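Local coordinates for protein 'Carboxyl esterase 2 (Tuber melanosporum Mel28, PDB 5MIF) that probably hydrolyses carboxylic esters as a member of the alpha/beta hydrolase fold family, at residues Lys126-Arg129 with Gly130-Thr133; Ala224-Ser227 with Ala228-Glu232; Ile244-Ala247 with Ala248-Thr252; Gly330-Ala333 with Thr334-Ile338. All coordinates share one frame; numbering follows the deposited sequence.

All four contacts lie on helices or their entrances in an alpha/beta hydrolase. Interactions 2 and 3 touch: E226 OE2, in the loop leading into helix 228-232, forms a salt bridge with R245 NH2 (2.5 Å) of the next helix, 241-251, and F230 CE2 packs on I244 CD1 (3.8 Å), with contact centres about 15 Å apart. Interactions 1 and 4 also have centres about 15 Å apart, but their nearest atoms stay about 4 Å apart. Interaction 1 lies some 29 Å from interaction 2, centre to centre, across the middle of the chain. Y128, T229 and I244 come near, without touching, the probable catalytic triad S190, H317 and D287, whereas interaction 4 faces the second subunit.

Interaction 1: residues Lys126-Arg129 with Gly130-Thr133; sequences KSYR and GLIT
Y128, just before helix 129-139, and R129, its first residue, offer their carbonyls to the amides of I132 and T133 one turn on. Y128 occupies the N-cap position, within a type I turn that runs from K126 to R129. I132 N donates to Y128 O (2.9 Å) almost in line with the C=O bond. I132 also lays its CG1 branch against that oxygen, at 3.1 Å from Y128 O. Beside it the tyrosine ring and L131 run side by side in the same direction, L131 CD2 meeting the ring edge near its plane at CD2 of Y128 (4.1 Å).

R129 presents its backbone rather than its guanidinium group. Its carbonyl oxygen is gripped twice by T133: the hydroxyl OG1 donates to R129 O at 2.7 Å and the amide N of T133 to R129 O at 3.0 Å, from opposite faces of the carbonyl plane. With OG1 beside the backbone N and anti to the carbonyl carbon (chi1 -56°), the hydroxyl turns back along the helix. A valine here would probably leave R129 O with the amide bond alone from this residue. A water accepts from L131 N (2.9 Å), so this early amide has a partner too.

Beyond the helix, Y128 OH hydrogen-bonds D189 and the ring meets H116, which opens the HGGG sequence that shapes the oxyanion hole in related esterases. Two donors fix R129 O and one fixes Y128 O, so the first turn is held at both carbonyls, next to a tyrosine whose hydroxyl reaches towards the probable active site.

Interaction 2: residues Ala224-Ser227 with Ala228-Glu232; sequences ACES and ATFKE
E226 and S227 lead into the short helix 228-232 of this alpha/beta hydrolase, and F230 folds back from the helix against both of them. E226 comes first, lying over one face of the phenyl ring. Its CA sits 4.2 Å from the centroid of the F230 ring and 14° off the normal, a CH-pi contact. CB touches the same face, at 4.0 Å from F230 CG, and the carboxylate goes on past the rim, with CD of E226 near CD2 of F230 (3.9 Å) and its plane turned 27° from the ring. The two side chains cross at about a right angle. At its far end the carboxylate makes a salt bridge with R245, which ties this loop to helix 241-251.

S227 is next, and it holds F230 through the backbone: F230 N donates to S227 O at 3.0 Å, from above the carbonyl plane rather than on a lone pair. The ring turns towards the preceding loop because CG of F230 is anti to its own carbonyl carbon (chi1 -87°). I244 and Q292 also touch the phenyl group. Replacing F230 by alanine is likely to leave the E226 backbone and CB without the ring face they rest on. S227 OG, buried here with no hydrogen-bond partner in the model, lies at the ring edge, 3.4 Å from F230 CD1.

Interaction 3: residues Ile244-Ala247 with Ala248-Thr252; sequences IRFA and ASLFT
F246 and L250, one turn apart on helix 241-251, make the side-chain contact of this stretch. The leucine methyl CD1 approaches the phenyl ring obliquely, at 3.5 Å from F246 CE1, and the two side chains slant across each other. The ring leans along the helix because CG of F246 is anti to its backbone N (chi1 -178°). The same ring meets F55, the planes at about 60°, and L250 packs on F55 as well. The second flat group, F251, leads its ring away from residues 244-247: only its CB rests near A247 O, and its ring stacks on W120 and touches P159 and N160.

Along the helix the backbone bonds follow the alpha-helical pattern, A248 N to I244 O (2.9 Å) and F251 N to A247 O (3.0 Å) among them. F246 O has a second, side-chain donor. S249 OG reaches it at 2.8 Å from F246 O, from the same face of the carbonyl plane as L250 N, the backbone donor. With chi1 at 77°, the hydroxyl sits between the backbone N and the carbonyl carbon of S249, which turns it back on the preceding turn.

The helix ends at F251, and T252 is the first residue to leave helical geometry. Its hydroxyl donates to A248 O (2.7 Å) in the carbonyl plane, on a lone pair, and its amide N reaches the same oxygen. Two side-chain hydroxyls thus add to the backbone bonding of the last turns, while F246 and L250 pack on F55 and F251 stacks on W120.

Interaction 4: residues Gly330-Ala333 with Thr334-Ile338; sequences GAKA and TIELI
T334 and E336 bring polar side chains back against the preceding turn of helix 329-345. The hydroxyl OG1 of T334 lies 3.1 Å from A331 O and 3.2 Å from G330 O, and its single proton may go to either. It comes so close because OG1 is set between the backbone N and the carbonyl carbon (chi1 61°). The regular backbone bonds run alongside, with I335 N donating to A331 O at 2.9 Å. I335 adds its CG1 branch beside that carbonyl, at 3.2 Å from A331 O.

E336 curls inward: with chi1 at 40°, CG tucks against K332 O (3.1 Å) and the rest of the chain runs out extended. Its carboxylate and the K332 ammonium do not touch; a water between them accepts from K332 NZ (2.6 Å) and donates to E336 OE1 (2.7 Å).

Further out, the carboxylate is held by K341 and K344 of the second subunit, each in a salt bridge. A333, T334 and L337 also pack against that subunit, while I335 and I338 lean on helix 129-139 of their own chain. E336 therefore packs its CG on K332 O of its own helix and turns its carboxylate to the second subunit, and the positive charges of two partner lysines, with K332 linked through water, would probably favour its ionised form.

Interaction 1: residues Lys126-Arg129 with Gly130-Thr133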
ATOM      1  N   LYS A 126      24.374   5.661  -8.810  1.00 42.49           N
ATOM      2  CA  LYS A 126      24.958   5.530  -7.471  1.00 45.27           C
ATOM      3  C   LYS A 126      23.952   5.807  -6.372  1.00 45.53           C
ATOM      4  O   LYS A 126      23.787   5.012  -5.445  1.00 49.80           O
ATOM      5  CB  LYS A 126      26.167   6.464  -7.297  1.00 47.46           C
ATOM      6  CG  LYS A 126      27.384   6.158  -8.178  1.00 49.62           C
ATOM      7  CD  LYS A 126      28.502   7.189  -7.902  1.00 53.58           C
ATOM      8  CE  LYS A 126      29.902   6.616  -8.069  1.00 58.70           C
ATOM      9  NZ  LYS A 126      30.517   6.892  -9.394  1.00 61.44           N
ATOM     10  N   SER A 127      23.281   6.946  -6.469  1.00 42.42           N
ATOM     11  CA  SER A 127      22.342   7.357  -5.445  1.00 45.83           C
ATOM     12  C   SER A 127      21.102   6.481  -5.426  1.00 41.85           C
ATOM     13  O   SER A 127      20.369   6.466  -4.440  1.00 39.26           O
ATOM     14  CB  SER A 127      21.959   8.824  -5.631  1.00 44.04           C
ATOM     15  OG  SER A 127      21.566   9.071  -6.964  1.00 50.05           O
ATOM     16  N   TYR A 128      20.858   5.782  -6.529  1.00 42.42           N
ATOM     17  CA  TYR A 128      19.682   4.927  -6.644  1.00 41.26           C
ATOM     18  C   TYR A 128      20.011   3.446  -6.517  1.00 42.77           C
ATOM     19  O   TYR A 128      19.166   2.605  -6.802  1.00 41.69           O
ATOM     20  CB  TYR A 128      18.957   5.218  -7.964  1.00 35.52           C
ATOM     21  CG  TYR A 128      18.002   6.375  -7.798  1.00 38.85           C
ATOM     22  CD1 TYR A 128      18.472   7.692  -7.790  1.00 37.06           C
ATOM     23  CD2 TYR A 128      16.635   6.160  -7.609  1.00 37.36           C
ATOM     24  CE1 TYR A 128      17.612   8.758  -7.611  1.00 34.27           C
ATOM     25  CE2 TYR A 128      15.760   7.228  -7.433  1.00 36.03           C
ATOM     26  CZ  TYR A 128      16.257   8.525  -7.434  1.00 38.45           C
ATOM     27  OH  TYR A 128      15.403   9.589  -7.245  1.00 38.08           O
ATOM     28  N   ARG A 129      21.233   3.130  -6.085  1.00 43.32           N
ATOM     29  CA  ARG A 129      21.655   1.734  -5.977  1.00 46.64           C
ATOM     30  C   ARG A 129      20.757   0.945  -5.016  1.00 38.97           C
ATOM     31  O   ARG A 129      20.455  -0.210  -5.268  1.00 43.80           O
ATOM     32  CB  ARG A 129      23.122   1.619  -5.531  1.00 48.30           C
ATOM     33  CG  ARG A 129      23.581   0.163  -5.352  1.00 48.90           C
ATOM     34  CD  ARG A 129      25.067   0.040  -5.090  1.00 53.59           C
ATOM     35  NE  ARG A 129      25.457   0.692  -3.839  1.00 61.89           N
ATOM     36  CZ  ARG A 129      26.695   0.690  -3.348  1.00 68.11           C
ATOM     37  NH1 ARG A 129      27.665   0.044  -3.990  1.00 65.51           N
ATOM     38  NH2 ARG A 129      26.966   1.323  -2.209  1.00 68.18           N
ATOM     39  N   GLY A 130      20.354   1.570  -3.916  1.00 41.97           N
ATOM     40  CA  GLY A 130      19.505   0.931  -2.923  1.00 39.84           C
ATOM     41  C   GLY A 130      18.133   0.554  -3.474  1.00 42.74           C
ATOM     42  O   GLY A 130      17.634  -0.548  -3.248  1.00 43.03           O
ATOM     43  N   LEU A 131      17.506   1.485  -4.176  1.00 39.77           N
ATOM     44  CA  LEU A 131      16.206   1.234  -4.772  1.00 39.55           C
ATOM     45  C   LEU A 131      16.310   0.205  -5.903  1.00 39.14           C
ATOM     46  O   LEU A 131      15.468  -0.683  -6.011  1.00 38.35           O
ATOM     47  CB  LEU A 131      15.583   2.540  -5.285  1.00 38.34           C
ATOM     48  CG  LEU A 131      14.222   2.353  -5.968  1.00 41.29           C
ATOM     49  CD1 LEU A 131      13.258   1.524  -5.083  1.00 36.42           C
ATOM     50  CD2 LEU A 131      13.616   3.694  -6.335  1.00 42.08           C
ATOM     51  N   ILE A 132      17.335   0.316  -6.742  1.00 36.36           N
ATOM     52  CA  ILE A 132      17.523  -0.634  -7.825  1.00 37.12           C
ATOM     53  C   ILE A 132      17.675  -2.063  -7.293  1.00 39.53           C
ATOM     54  O   ILE A 132      17.095  -3.012  -7.835  1.00 39.14           O
ATOM     55  CB  ILE A 132      18.738  -0.274  -8.682  1.00 41.55           C
ATOM     56  CG1 ILE A 132      18.499   1.041  -9.418  1.00 42.85           C
ATOM     57  CG2 ILE A 132      19.011  -1.354  -9.706  1.00 37.44           C
ATOM     58  CD1 ILE A 132      19.760   1.591 -10.038  1.00 44.39           C
ATOM     59  N   THR A 133      18.456  -2.208  -6.229  1.00 38.13           N
ATOM     60  CA  THR A 133      18.667  -3.510  -5.594  1.00 43.06           C
ATOM     61  C   THR A 133      17.360  -4.105  -5.063  1.00 38.27           C
ATOM     62  O   THR A 133      17.054  -5.270  -5.306  1.00 40.41           O
ATOM     63  CB  THR A 133      19.658  -3.402  -4.425  1.00 43.19           C
ATOM     64  OG1 THR A 133      20.885  -2.825  -4.888  1.00 40.29           O
ATOM     65  CG2 THR A 133      19.910  -4.776  -3.813  1.00 46.39           C
TER
HETATM   66  O   HOH W   1      18.381   4.228  -3.539  1.00 41.89           O
HETATM   67  O   HOH W   2      20.946   3.891  -2.187  1.00 53.57           O

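Interaction 2: residues Ala224-Ser227 with Ala228-Glu232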
ATOM      1  N   ALA A 224       3.095  23.378 -13.781  1.00 50.05           N
ATOM      2  CA  ALA A 224       2.586  24.726 -14.006  1.00 54.29           C
ATOM      3  C   ALA A 224       1.811  25.241 -12.808  1.00 62.45           C
ATOM      4  O   ALA A 224       1.992  26.377 -12.383  1.00 62.27           O
ATOM      5  CB  ALA A 224       1.708  24.757 -15.240  1.00 53.17           C
ATOM      6  N   CYS A 225       0.947  24.395 -12.263  1.00 59.49           N
ATOM      7  CA  CYS A 225       0.045  24.826 -11.215  1.00 60.77           C
ATOM      8  C   CYS A 225       0.489  24.326  -9.856  1.00 66.69           C
ATOM      9  O   CYS A 225       1.164  23.301  -9.728  1.00 67.13           O
ATOM     10  CB  CYS A 225      -1.385  24.371 -11.518  1.00 57.97           C
ATOM     11  SG  CYS A 225      -2.149  25.330 -12.857  1.00 78.75           S
ATOM     12  N   GLU A 226       0.130  25.095  -8.843  1.00 66.20           N
ATOM     13  CA  GLU A 226       0.309  24.690  -7.469  1.00 67.69           C
ATOM     14  C   GLU A 226      -0.989  24.100  -6.956  1.00 71.69           C
ATOM     15  O   GLU A 226      -2.080  24.521  -7.358  1.00 72.36           O
ATOM     16  CB  GLU A 226       0.761  25.876  -6.640  1.00 70.11           C
ATOM     17  CG  GLU A 226       2.008  26.489  -7.227  1.00 73.27           C
ATOM     18  CD  GLU A 226       2.757  27.333  -6.246  1.00 77.86           C
ATOM     19  OE1 GLU A 226       2.104  27.926  -5.359  1.00 81.58           O
ATOM     20  OE2 GLU A 226       3.998  27.398  -6.362  1.00 77.89           O
ATOM     21  N   SER A 227      -0.861  23.090  -6.107  1.00 66.35           N
ATOM     22  CA  SER A 227      -2.014  22.361  -5.611  1.00 64.56           C
ATOM     23  C   SER A 227      -2.156  22.581  -4.114  1.00 59.37           C
ATOM     24  O   SER A 227      -1.286  23.193  -3.489  1.00 60.56           O
ATOM     25  CB  SER A 227      -1.882  20.872  -5.942  1.00 63.89           C
ATOM     26  OG  SER A 227      -0.607  20.383  -5.556  1.00 64.55           O
ATOM     27  N   ALA A 228      -3.267  22.100  -3.561  1.00 59.83           N
ATOM     28  CA  ALA A 228      -3.608  22.291  -2.152  1.00 59.72           C
ATOM     29  C   ALA A 228      -2.467  21.930  -1.190  1.00 59.96           C
ATOM     30  O   ALA A 228      -2.221  22.648  -0.218  1.00 58.21           O
ATOM     31  CB  ALA A 228      -4.862  21.486  -1.807  1.00 55.33           C
ATOM     32  N   THR A 229      -1.772  20.824  -1.449  1.00 54.55           N
ATOM     33  CA  THR A 229      -0.737  20.385  -0.515  1.00 55.86           C
ATOM     34  C   THR A 229       0.536  21.246  -0.567  1.00 56.90           C
ATOM     35  O   THR A 229       1.360  21.158   0.344  1.00 54.32           O
ATOM     36  CB  THR A 229      -0.344  18.907  -0.743  1.00 53.14           C
ATOM     37  OG1 THR A 229      -0.037  18.695  -2.123  1.00 52.85           O
ATOM     38  CG2 THR A 229      -1.478  17.971  -0.318  1.00 48.87           C
ATOM     39  N   PHE A 230       0.702  22.071  -1.606  1.00 57.40           N
ATOM     40  CA  PHE A 230       1.784  23.068  -1.604  1.00 62.13           C
ATOM     41  C   PHE A 230       1.627  23.975  -0.394  1.00 59.49           C
ATOM     42  O   PHE A 230       2.585  24.249   0.325  1.00 60.39           O
ATOM     43  CB  PHE A 230       1.787  23.941  -2.869  1.00 62.54           C
ATOM     44  CG  PHE A 230       2.547  23.362  -4.027  1.00 67.13           C
ATOM     45  CD1 PHE A 230       2.093  22.225  -4.692  1.00 70.34           C
ATOM     46  CD2 PHE A 230       3.729  23.956  -4.448  1.00 68.62           C
ATOM     47  CE1 PHE A 230       2.796  21.701  -5.774  1.00 62.86           C
ATOM     48  CE2 PHE A 230       4.440  23.440  -5.520  1.00 66.65           C
ATOM     49  CZ  PHE A 230       3.972  22.310  -6.186  1.00 66.46           C
ATOM     50  N   LYS A 231       0.390  24.409  -0.178  1.00 59.02           N
ATOM     51  CA  LYS A 231       0.032  25.266   0.941  1.00 63.66           C
ATOM     52  C   LYS A 231       0.078  24.517   2.283  1.00 66.12           C
ATOM     53  O   LYS A 231       0.429  25.095   3.313  1.00 64.49           O
ATOM     54  CB  LYS A 231      -1.369  25.849   0.707  1.00 65.77           C
ATOM     55  CG  LYS A 231      -1.416  26.797  -0.479  1.00 71.70           C
ATOM     56  CD  LYS A 231      -2.808  26.893  -1.079  1.00 79.05           C
ATOM     57  CE  LYS A 231      -2.809  27.797  -2.319  1.00 86.88           C
ATOM     58  NZ  LYS A 231      -4.178  28.269  -2.705  1.00 79.05           N
ATOM     59  N   GLU A 232      -0.277  23.234   2.274  1.00 60.98           N
ATOM     60  CA  GLU A 232      -0.326  22.461   3.510  1.00 59.43           C
ATOM     61  C   GLU A 232       1.074  22.119   4.043  1.00 57.66           C
ATOM     62  O   GLU A 232       1.298  22.103   5.252  1.00 61.21           O
ATOM     63  CB  GLU A 232      -1.138  21.181   3.306  1.00 55.36           C
ATOM     64  CG  GLU A 232      -1.347  20.396   4.580  1.00 54.11           C
ATOM     65  CD  GLU A 232      -2.298  19.232   4.407  1.00 59.52           C
ATOM     66  OE1 GLU A 232      -2.785  19.016   3.271  1.00 58.89           O
ATOM     67  OE2 GLU A 232      -2.575  18.550   5.421  1.00 55.23           O
TER

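Interaction 3: residues Ile244-Ala247 with Ala248-Thr252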
ATOM      1  N   ILE A 244      11.123  22.931  -5.088  1.00 54.87           N
ATOM      2  CA  ILE A 244      10.276  22.636  -6.240  1.00 58.89           C
ATOM      3  C   ILE A 244      10.392  23.713  -7.320  1.00 58.23           C
ATOM      4  O   ILE A 244      10.534  23.411  -8.512  1.00 54.29           O
ATOM      5  CB  ILE A 244       8.794  22.490  -5.824  1.00 54.92           C
ATOM      6  CG1 ILE A 244       8.602  21.235  -4.969  1.00 56.45           C
ATOM      7  CG2 ILE A 244       7.887  22.426  -7.041  1.00 52.11           C
ATOM      8  CD1 ILE A 244       7.161  21.014  -4.534  1.00 54.16           C
ATOM      9  N   ARG A 245      10.335  24.972  -6.898  1.00 58.15           N
ATOM     10  CA  ARG A 245      10.394  26.089  -7.830  1.00 57.47           C
ATOM     11  C   ARG A 245      11.754  26.149  -8.499  1.00 52.25           C
ATOM     12  O   ARG A 245      11.848  26.376  -9.702  1.00 50.56           O
ATOM     13  CB  ARG A 245      10.131  27.397  -7.100  1.00 60.32           C
ATOM     14  CG  ARG A 245       8.751  27.491  -6.531  1.00 65.87           C
ATOM     15  CD  ARG A 245       8.640  28.676  -5.605  1.00 69.62           C
ATOM     16  NE  ARG A 245       7.378  28.654  -4.880  1.00 73.35           N
ATOM     17  CZ  ARG A 245       6.208  28.964  -5.424  1.00 79.51           C
ATOM     18  NH1 ARG A 245       6.138  29.312  -6.705  1.00 79.88           N
ATOM     19  NH2 ARG A 245       5.102  28.917  -4.692  1.00 84.80           N
ATOM     20  N   PHE A 246      12.797  25.923  -7.705  1.00 49.03           N
ATOM     21  CA  PHE A 246      14.158  25.883  -8.213  1.00 47.18           C
ATOM     22  C   PHE A 246      14.335  24.796  -9.275  1.00 54.47           C
ATOM     23  O   PHE A 246      14.858  25.058 -10.361  1.00 50.93           O
ATOM     24  CB  PHE A 246      15.143  25.671  -7.060  1.00 48.85           C
ATOM     25  CG  PHE A 246      16.584  25.661  -7.485  1.00 54.97           C
ATOM     26  CD1 PHE A 246      17.187  24.495  -7.928  1.00 55.91           C
ATOM     27  CD2 PHE A 246      17.333  26.826  -7.462  1.00 56.29           C
ATOM     28  CE1 PHE A 246      18.517  24.489  -8.326  1.00 57.66           C
ATOM     29  CE2 PHE A 246      18.652  26.828  -7.864  1.00 53.19           C
ATOM     30  CZ  PHE A 246      19.249  25.664  -8.294  1.00 59.42           C
ATOM     31  N   ALA A 247      13.897  23.578  -8.962  1.00 50.35           N
ATOM     32  CA  ALA A 247      14.035  22.471  -9.900  1.00 48.68           C
ATOM     33  C   ALA A 247      13.261  22.757 -11.178  1.00 44.97           C
ATOM     34  O   ALA A 247      13.757  22.498 -12.285  1.00 41.50           O
ATOM     35  CB  ALA A 247      13.559  21.163  -9.269  1.00 49.90           C
ATOM     36  N   ALA A 248      12.054  23.302 -11.021  1.00 43.57           N
ATOM     37  CA  ALA A 248      11.201  23.617 -12.159  1.00 46.43           C
ATOM     38  C   ALA A 248      11.786  24.733 -13.026  1.00 48.69           C
ATOM     39  O   ALA A 248      11.547  24.778 -14.239  1.00 46.64           O
ATOM     40  CB  ALA A 248       9.814  24.010 -11.685  1.00 47.56           C
ATOM     41  N   SER A 249      12.521  25.646 -12.393  1.00 48.22           N
ATOM     42  CA  SER A 249      13.121  26.773 -13.110  1.00 50.94           C
ATOM     43  C   SER A 249      14.340  26.337 -13.924  1.00 46.89           C
ATOM     44  O   SER A 249      14.666  26.967 -14.925  1.00 49.78           O
ATOM     45  CB  SER A 249      13.500  27.907 -12.143  1.00 46.85           C
ATOM     46  OG  SER A 249      14.683  27.599 -11.428  1.00 52.12           O
ATOM     47  N   LEU A 250      15.015  25.266 -13.506  1.00 47.11           N
ATOM     48  CA  LEU A 250      16.137  24.744 -14.287  1.00 44.87           C
ATOM     49  C   LEU A 250      15.677  23.812 -15.402  1.00 46.28           C
ATOM     50  O   LEU A 250      16.267  23.795 -16.487  1.00 42.19           O
ATOM     51  CB  LEU A 250      17.138  24.005 -13.400  1.00 47.39           C
ATOM     52  CG  LEU A 250      17.867  24.836 -12.348  1.00 52.34           C
ATOM     53  CD1 LEU A 250      19.053  24.061 -11.809  1.00 48.08           C
ATOM     54  CD2 LEU A 250      18.299  26.162 -12.941  1.00 49.63           C
ATOM     55  N   PHE A 251      14.629  23.036 -15.130  1.00 43.48           N
ATOM     56  CA  PHE A 251      14.132  22.038 -16.075  1.00 40.82           C
ATOM     57  C   PHE A 251      13.216  22.686 -17.118  1.00 38.35           C
ATOM     58  O   PHE A 251      13.329  22.414 -18.306  1.00 40.16           O
ATOM     59  CB  PHE A 251      13.401  20.922 -15.307  1.00 36.95           C
ATOM     60  CG  PHE A 251      12.774  19.876 -16.178  1.00 38.43           C
ATOM     61  CD1 PHE A 251      13.563  19.063 -16.990  1.00 37.63           C
ATOM     62  CD2 PHE A 251      11.399  19.657 -16.143  1.00 36.38           C
ATOM     63  CE1 PHE A 251      12.994  18.076 -17.779  1.00 34.77           C
ATOM     64  CE2 PHE A 251      10.820  18.672 -16.930  1.00 37.88           C
ATOM     65  CZ  PHE A 251      11.618  17.874 -17.745  1.00 35.02           C
ATOM     66  N   THR A 252      12.340  23.576 -16.662  1.00 41.10           N
ATOM     67  CA  THR A 252      11.459  24.335 -17.544  1.00 41.57           C
ATOM     68  C   THR A 252      11.607  25.838 -17.257  1.00 45.81           C
ATOM     69  O   THR A 252      10.729  26.440 -16.638  1.00 43.78           O
ATOM     70  CB  THR A 252       9.973  23.928 -17.378  1.00 41.96           C
ATOM     71  OG1 THR A 252       9.652  23.861 -15.978  1.00 42.42           O
ATOM     72  CG2 THR A 252       9.704  22.570 -18.012  1.00 42.36           C
TER

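Interaction 4: residues Gly330-Ala333 with Thr334-Ile338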
ATOM      1  N   GLY A 330       6.159   1.729   6.771  1.00 41.98           N
ATOM      2  CA  GLY A 330       5.340   2.079   5.621  1.00 41.48           C
ATOM      3  C   GLY A 330       6.109   2.126   4.316  1.00 39.78           C
ATOM      4  O   GLY A 330       5.669   1.589   3.299  1.00 42.39           O
ATOM      5  N   ALA A 331       7.264   2.774   4.342  1.00 42.22           N
ATOM      6  CA  ALA A 331       8.134   2.850   3.173  1.00 42.82           C
ATOM      7  C   ALA A 331       8.597   1.455   2.739  1.00 43.07           C
ATOM      8  O   ALA A 331       8.526   1.093   1.569  1.00 42.00           O
ATOM      9  CB  ALA A 331       9.331   3.736   3.466  1.00 40.69           C
ATOM     10  N   LYS A 332       9.086   0.680   3.698  1.00 40.77           N
ATOM     11  CA  LYS A 332       9.591  -0.648   3.408  1.00 41.33           C
ATOM     12  C   LYS A 332       8.497  -1.502   2.783  1.00 43.43           C
ATOM     13  O   LYS A 332       8.734  -2.203   1.810  1.00 38.39           O
ATOM     14  CB  LYS A 332      10.116  -1.304   4.687  1.00 46.23           C
ATOM     15  CG  LYS A 332      10.853  -2.624   4.484  1.00 49.31           C
ATOM     16  CD  LYS A 332      11.228  -3.231   5.835  1.00 53.75           C
ATOM     17  CE  LYS A 332      12.644  -3.782   5.845  1.00 60.92           C
ATOM     18  NZ  LYS A 332      12.855  -4.781   4.753  1.00 64.50           N
ATOM     19  N   ALA A 333       7.289  -1.413   3.333  1.00 38.77           N
ATOM     20  CA  ALA A 333       6.183  -2.236   2.860  1.00 43.29           C
ATOM     21  C   ALA A 333       5.815  -1.873   1.426  1.00 42.02           C
ATOM     22  O   ALA A 333       5.552  -2.749   0.595  1.00 40.69           O
ATOM     23  CB  ALA A 333       4.971  -2.089   3.779  1.00 38.60           C
ATOM     24  N   THR A 334       5.813  -0.582   1.124  1.00 37.42           N
ATOM     25  CA  THR A 334       5.365  -0.176  -0.197  1.00 40.53           C
ATOM     26  C   THR A 334       6.447  -0.412  -1.243  1.00 40.51           C
ATOM     27  O   THR A 334       6.144  -0.700  -2.400  1.00 37.82           O
ATOM     28  CB  THR A 334       4.912   1.287  -0.202  1.00 38.85           C
ATOM     29  OG1 THR A 334       6.005   2.117   0.155  1.00 47.40           O
ATOM     30  CG2 THR A 334       3.810   1.478   0.834  1.00 41.65           C
ATOM     31  N   ILE A 335       7.711  -0.352  -0.832  1.00 41.62           N
ATOM     32  CA  ILE A 335       8.795  -0.663  -1.757  1.00 38.55           C
ATOM     33  C   ILE A 335       8.735  -2.129  -2.188  1.00 36.69           C
ATOM     34  O   ILE A 335       8.885  -2.437  -3.369  1.00 36.54           O
ATOM     35  CB  ILE A 335      10.176  -0.330  -1.146  1.00 40.58           C
ATOM     36  CG1 ILE A 335      10.343   1.197  -1.060  1.00 45.84           C
ATOM     37  CG2 ILE A 335      11.303  -0.901  -2.000  1.00 34.08           C
ATOM     38  CD1 ILE A 335      11.502   1.650  -0.188  1.00 40.13           C
ATOM     39  N   GLU A 336       8.484  -3.044  -1.259  1.00 39.24           N
ATOM     40  CA  GLU A 336       8.376  -4.433  -1.691  1.00 44.82           C
ATOM     41  C   GLU A 336       7.070  -4.681  -2.457  1.00 38.09           C
ATOM     42  O   GLU A 336       7.057  -5.484  -3.380  1.00 40.57           O
ATOM     43  CB  GLU A 336       8.530  -5.398  -0.509  1.00 48.83           C
ATOM     44  CG  GLU A 336       7.871  -4.974   0.760  1.00 49.93           C
ATOM     45  CD  GLU A 336       8.589  -5.515   1.999  1.00 53.74           C
ATOM     46  OE1 GLU A 336       9.766  -5.935   1.893  1.00 54.37           O
ATOM     47  OE2 GLU A 336       7.977  -5.500   3.086  1.00 51.71           O
ATOM     48  N   LEU A 337       5.998  -3.971  -2.112  1.00 38.76           N
ATOM     49  CA  LEU A 337       4.758  -4.042  -2.895  1.00 40.40           C
ATOM     50  C   LEU A 337       5.047  -3.694  -4.358  1.00 39.38           C
ATOM     51  O   LEU A 337       4.645  -4.418  -5.287  1.00 38.35           O
ATOM     52  CB  LEU A 337       3.687  -3.093  -2.336  1.00 38.90           C
ATOM     53  CG  LEU A 337       2.372  -3.046  -3.131  1.00 45.66           C
ATOM     54  CD1 LEU A 337       1.660  -4.391  -3.094  1.00 43.53           C
ATOM     55  CD2 LEU A 337       1.448  -1.941  -2.644  1.00 46.11           C
ATOM     56  N   ILE A 338       5.764  -2.590  -4.558  1.00 37.80           N
ATOM     57  CA  ILE A 338       6.122  -2.154  -5.903  1.00 35.62           C
ATOM     58  C   ILE A 338       6.855  -3.250  -6.667  1.00 35.10           C
ATOM     59  O   ILE A 338       6.442  -3.616  -7.774  1.00 34.35           O
ATOM     60  CB  ILE A 338       6.985  -0.867  -5.873  1.00 36.16           C
ATOM     61  CG1 ILE A 338       6.097   0.343  -5.586  1.00 37.58           C
ATOM     62  CG2 ILE A 338       7.679  -0.663  -7.201  1.00 33.23           C
ATOM     63  CD1 ILE A 338       6.857   1.588  -5.136  1.00 40.11           C
TER
HETATM   64  O   HOH W   3      12.290  -4.909   2.251  1.00 51.53           O